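Local coordinates for protein glycosyl hydrolase, family 38 (Enterococcus faecalis, PDB 5KBP) that probably hydrolyses alpha-mannosidic linkages in carbohydrates, as a bacterial member of glycoside hydrolase family 38, at residues Ser603-Asp617 with Gln636-Val650. Sequence-based numbering, arbitrary orientation.
Sequences SYQIKQTVMLPVAAD and QRSTTLRPFEITTMV
Asp-617 OD2 is gripped by two groups: the backbone N of Gln-636 donates to it at 3.0 Å, reaching it from above the carboxylate plane, and Arg-619 NH1 forms a salt bridge with it. Asp-617 N in turn donates to Gln-636 O, so the two residues are tied both ways in the loops that continue beyond the ends of the neighbouring antiparallel strands 601-613 and 641-653. The strands belong to a large antiparallel sheet in the C-terminal region of this family 38 enzyme. Their ladder runs from Tyr-604/Val-650 to Pro-613/Leu-641; beyond it the register shifts by one, and Ser-638 N to Ala-615 O (2.8 Å) starts the second, shorter pairing.

At that junction the Pro-613 ring covers one face of the Arg-637 guanidinium, with CD 3.4 Å above the plane over its centre. Water 1 lies in this plane at the edge, accepting from NH2 and donating to Pro-613 O, while Asp-564 pairs with NH2, so the turn of the guanidinium about its chain is probably fixed by these three partners. Further along, Phe-644 CG stands anti to the backbone N (chi1 180°), which lays the ring beside Val-610. Leu-612 CD1 makes a CH-pi contact over one face of the Phe-644 ring, 3.9 Å from the ring centroid and 26° off the normal. On the opposite side of the sheet from Phe-644, where Lys-607 and Thr-647 also lie, Met-649 SD rests against Gln-605 CB at 3.6 Å.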
# COMPACT_ATOMS: atom_id res chain seq x y z
N SER A 603 -14.58 6.14 -35.25
CA SER A 603 -14.87 6.59 -33.90
C SER A 603 -15.26 8.06 -33.91
O SER A 603 -14.74 8.85 -34.70
CB SER A 603 -13.68 6.39 -32.95
OG SER A 603 -12.60 7.24 -33.31
N TYR A 604 -16.19 8.42 -33.02
CA TYR A 604 -16.65 9.79 -32.84
C TYR A 604 -16.38 10.24 -31.41
O TYR A 604 -16.48 9.44 -30.47
CB TYR A 604 -18.15 9.92 -33.14
CG TYR A 604 -18.49 10.10 -34.60
CD1 TYR A 604 -18.46 9.03 -35.48
CD2 TYR A 604 -18.85 11.35 -35.09
CE1 TYR A 604 -18.78 9.20 -36.81
CE2 TYR A 604 -19.17 11.52 -36.42
CZ TYR A 604 -19.13 10.44 -37.28
OH TYR A 604 -19.45 10.61 -38.60
N GLN A 605 -16.05 11.51 -31.25
CA GLN A 605 -15.92 12.13 -29.94
C GLN A 605 -17.15 12.98 -29.67
O GLN A 605 -17.52 13.83 -30.49
CB GLN A 605 -14.66 12.99 -29.85
CG GLN A 605 -14.38 13.52 -28.45
CD GLN A 605 -13.49 14.75 -28.45
OE1 GLN A 605 -13.81 15.76 -29.09
NE2 GLN A 605 -12.37 14.67 -27.74
N ILE A 606 -17.79 12.75 -28.52
CA ILE A 606 -18.97 13.51 -28.11
C ILE A 606 -18.60 14.27 -26.84
O ILE A 606 -18.28 13.67 -25.82
CB ILE A 606 -20.18 12.60 -27.86
CG1 ILE A 606 -20.50 11.78 -29.12
CG2 ILE A 606 -21.38 13.42 -27.44
CD1 ILE A 606 -21.63 10.79 -28.93
N LYS A 607 -18.66 15.60 -26.92
CA LYS A 607 -18.35 16.47 -25.80
C LYS A 607 -19.61 17.17 -25.33
O LYS A 607 -20.30 17.83 -26.12
CB LYS A 607 -17.28 17.51 -26.17
CG LYS A 607 -15.85 17.01 -26.04
CD LYS A 607 -14.87 18.15 -26.26
CE LYS A 607 -13.44 17.71 -25.98
NZ LYS A 607 -12.49 18.85 -26.14
N GLN A 608 -19.91 17.04 -24.04
CA GLN A 608 -21.06 17.70 -23.42
C GLN A 608 -20.61 18.35 -22.12
O GLN A 608 -19.97 17.69 -21.29
CB GLN A 608 -22.19 16.70 -23.15
CG GLN A 608 -22.81 16.11 -24.40
CD GLN A 608 -23.24 14.67 -24.20
OE1 GLN A 608 -22.60 13.92 -23.46
NE2 GLN A 608 -24.33 14.27 -24.85
N THR A 609 -20.93 19.62 -21.95
CA THR A 609 -20.66 20.36 -20.73
C THR A 609 -21.98 20.68 -20.05
O THR A 609 -22.88 21.26 -20.67
CB THR A 609 -19.88 21.64 -21.01
OG1 THR A 609 -18.55 21.31 -21.43
CG2 THR A 609 -19.80 22.51 -19.75
N VAL A 610 -22.10 20.31 -18.77
CA VAL A 610 -23.31 20.55 -18.00
C VAL A 610 -22.91 21.18 -16.67
O VAL A 610 -21.82 20.95 -16.15
CB VAL A 610 -24.12 19.26 -17.78
CG1 VAL A 610 -23.55 18.42 -16.65
CG2 VAL A 610 -25.59 19.58 -17.55
N MET A 611 -23.81 22.01 -16.14
CA MET A 611 -23.56 22.74 -14.90
C MET A 611 -24.15 21.96 -13.73
O MET A 611 -25.37 21.77 -13.66
CB MET A 611 -24.16 24.15 -14.97
CG MET A 611 -23.59 24.99 -16.09
SD MET A 611 -21.85 25.40 -15.85
CE MET A 611 -21.93 26.38 -14.36
N LEU A 612 -23.29 21.53 -12.82
CA LEU A 612 -23.72 20.70 -11.71
C LEU A 612 -23.50 21.41 -10.38
O LEU A 612 -22.57 22.22 -10.24
CB LEU A 612 -22.96 19.36 -11.69
CG LEU A 612 -23.20 18.42 -12.87
CD1 LEU A 612 -22.51 17.09 -12.63
CD2 LEU A 612 -24.69 18.23 -13.10
N PRO A 613 -24.35 21.16 -9.39
CA PRO A 613 -24.09 21.66 -8.04
C PRO A 613 -22.74 21.16 -7.53
O PRO A 613 -22.37 20.01 -7.74
CB PRO A 613 -25.25 21.09 -7.21
CG PRO A 613 -26.34 20.88 -8.21
CD PRO A 613 -25.65 20.46 -9.48
N VAL A 614 -22.00 22.06 -6.87
CA VAL A 614 -20.66 21.72 -6.41
C VAL A 614 -20.72 20.59 -5.39
O VAL A 614 -19.85 19.70 -5.37
CB VAL A 614 -19.96 22.96 -5.84
CG1 VAL A 614 -18.57 22.61 -5.32
CG2 VAL A 614 -19.88 24.05 -6.90
N ALA A 615 -21.74 20.59 -4.54
CA ALA A 615 -21.94 19.56 -3.52
C ALA A 615 -23.34 19.75 -2.96
O ALA A 615 -24.17 20.47 -3.54
CB ALA A 615 -20.88 19.65 -2.42
N ALA A 616 -23.62 19.10 -1.84
CA ALA A 616 -24.81 19.43 -1.07
C ALA A 616 -24.54 20.68 -0.24
O ALA A 616 -23.40 21.10 -0.04
CB ALA A 616 -25.22 18.27 -0.17
N ASP A 617 -25.62 21.30 0.24
CA ASP A 617 -25.47 22.52 1.02
C ASP A 617 -24.87 22.20 2.39
O ASP A 617 -24.65 21.04 2.75
CB ASP A 617 -26.80 23.26 1.13
CG ASP A 617 -27.93 22.36 1.59
OD1 ASP A 617 -27.72 21.52 2.49
OD2 ASP A 617 -29.05 22.50 1.05
N GLN A 636 -30.20 19.73 0.60
CA GLN A 636 -30.44 19.77 -0.83
C GLN A 636 -29.13 20.07 -1.55
O GLN A 636 -28.11 20.38 -0.94
CB GLN A 636 -31.50 20.83 -1.18
CG GLN A 636 -32.80 20.67 -0.41
CD GLN A 636 -33.46 19.32 -0.66
OE1 GLN A 636 -33.36 18.76 -1.75
NE2 GLN A 636 -34.15 18.81 0.35
N ARG A 637 -29.17 19.98 -2.88
CA ARG A 637 -28.00 20.30 -3.68
C ARG A 637 -27.68 21.78 -3.57
O ARG A 637 -28.58 22.62 -3.46
CB ARG A 637 -28.22 19.91 -5.14
CG ARG A 637 -28.75 18.49 -5.33
CD ARG A 637 -28.55 18.03 -6.76
NE ARG A 637 -27.14 17.81 -7.07
CZ ARG A 637 -26.70 17.33 -8.23
NH1 ARG A 637 -27.55 17.02 -9.19
NH2 ARG A 637 -25.39 17.16 -8.42
N SER A 638 -26.39 22.11 -3.59
CA SER A 638 -25.97 23.50 -3.51
C SER A 638 -26.48 24.28 -4.72
O SER A 638 -26.61 23.74 -5.83
CB SER A 638 -24.45 23.60 -3.42
OG SER A 638 -24.03 24.95 -3.40
N THR A 639 -26.78 25.55 -4.50
CA THR A 639 -27.18 26.43 -5.59
C THR A 639 -25.99 26.93 -6.39
O THR A 639 -26.17 27.42 -7.51
CB THR A 639 -27.99 27.61 -5.06
OG1 THR A 639 -27.20 28.35 -4.12
CG2 THR A 639 -29.26 27.12 -4.37
N THR A 640 -24.78 26.83 -5.84
CA THR A 640 -23.57 27.21 -6.57
C THR A 640 -23.25 26.15 -7.61
O THR A 640 -23.10 24.97 -7.27
CB THR A 640 -22.40 27.38 -5.60
OG1 THR A 640 -22.75 28.33 -4.59
CG2 THR A 640 -21.17 27.87 -6.35
N LEU A 641 -23.15 26.56 -8.87
CA LEU A 641 -22.95 25.64 -9.98
C LEU A 641 -21.51 25.72 -10.47
O LEU A 641 -20.84 26.75 -10.35
CB LEU A 641 -23.91 25.95 -11.13
CG LEU A 641 -25.39 25.99 -10.74
CD1 LEU A 641 -26.26 26.25 -11.96
CD2 LEU A 641 -25.81 24.70 -10.05
N ARG A 642 -21.04 24.60 -11.03
CA ARG A 642 -19.68 24.45 -11.53
C ARG A 642 -19.73 23.65 -12.82
O ARG A 642 -20.50 22.68 -12.92
CB ARG A 642 -18.79 23.75 -10.50
CG ARG A 642 -17.30 23.76 -10.83
CD ARG A 642 -16.55 22.70 -10.03
NE ARG A 642 -15.12 22.70 -10.31
CZ ARG A 642 -14.19 23.10 -9.45
NH1 ARG A 642 -14.54 23.54 -8.25
NH2 ARG A 642 -12.91 23.07 -9.78
N PRO A 643 -18.94 24.02 -13.83
CA PRO A 643 -18.94 23.27 -15.09
C PRO A 643 -18.49 21.83 -14.89
O PRO A 643 -17.64 21.52 -14.05
CB PRO A 643 -17.96 24.04 -15.97
CG PRO A 643 -17.96 25.42 -15.41
CD PRO A 643 -18.13 25.25 -13.93
N PHE A 644 -19.08 20.93 -15.69
CA PHE A 644 -18.77 19.50 -15.62
C PHE A 644 -18.86 18.95 -17.04
O PHE A 644 -19.96 18.77 -17.57
CB PHE A 644 -19.74 18.79 -14.68
CG PHE A 644 -19.49 17.31 -14.56
CD1 PHE A 644 -18.57 16.82 -13.65
CD2 PHE A 644 -20.20 16.41 -15.34
CE1 PHE A 644 -18.34 15.46 -13.54
CE2 PHE A 644 -19.98 15.05 -15.23
CZ PHE A 644 -19.05 14.58 -14.32
N GLU A 645 -17.70 18.70 -17.64
CA GLU A 645 -17.63 18.27 -19.03
C GLU A 645 -17.61 16.75 -19.13
O GLU A 645 -16.95 16.08 -18.34
CB GLU A 645 -16.40 18.87 -19.72
CG GLU A 645 -16.35 18.64 -21.22
CD GLU A 645 -15.27 19.47 -21.90
OE1 GLU A 645 -14.65 20.31 -21.22
OE2 GLU A 645 -15.05 19.28 -23.12
N ILE A 646 -18.33 16.22 -20.12
CA ILE A 646 -18.42 14.79 -20.36
C ILE A 646 -17.95 14.52 -21.78
O ILE A 646 -18.48 15.10 -22.73
CB ILE A 646 -19.85 14.27 -20.15
CG1 ILE A 646 -20.39 14.68 -18.78
CG2 ILE A 646 -19.89 12.75 -20.29
CD1 ILE A 646 -21.81 14.24 -18.52
N THR A 647 -16.95 13.65 -21.92
CA THR A 647 -16.39 13.30 -23.22
C THR A 647 -16.50 11.79 -23.41
O THR A 647 -15.93 11.02 -22.64
CB THR A 647 -14.92 13.74 -23.33
OG1 THR A 647 -14.83 15.15 -23.09
CG2 THR A 647 -14.37 13.42 -24.71
N THR A 648 -17.24 11.38 -24.45
CA THR A 648 -17.47 9.98 -24.75
C THR A 648 -16.95 9.67 -26.14
O THR A 648 -17.21 10.42 -27.09
CB THR A 648 -18.96 9.63 -24.65
OG1 THR A 648 -19.46 10.01 -23.36
CG2 THR A 648 -19.18 8.14 -24.86
N MET A 649 -16.22 8.56 -26.27
CA MET A 649 -15.72 8.08 -27.55
C MET A 649 -16.57 6.89 -27.98
O MET A 649 -16.50 5.82 -27.37
CB MET A 649 -14.24 7.70 -27.45
CG MET A 649 -13.30 8.87 -27.25
SD MET A 649 -13.17 9.93 -28.70
CE MET A 649 -12.43 8.81 -29.89
N VAL A 650 -17.36 7.09 -29.03
CA VAL A 650 -18.20 6.02 -29.58
C VAL A 650 -17.44 5.37 -30.73
O VAL A 650 -17.13 6.03 -31.72
CB VAL A 650 -19.56 6.56 -30.04
CG1 VAL A 650 -20.43 5.42 -30.55
CG2 VAL A 650 -20.25 7.31 -28.91
O HOH W 1 -23.38 17.97 -6.19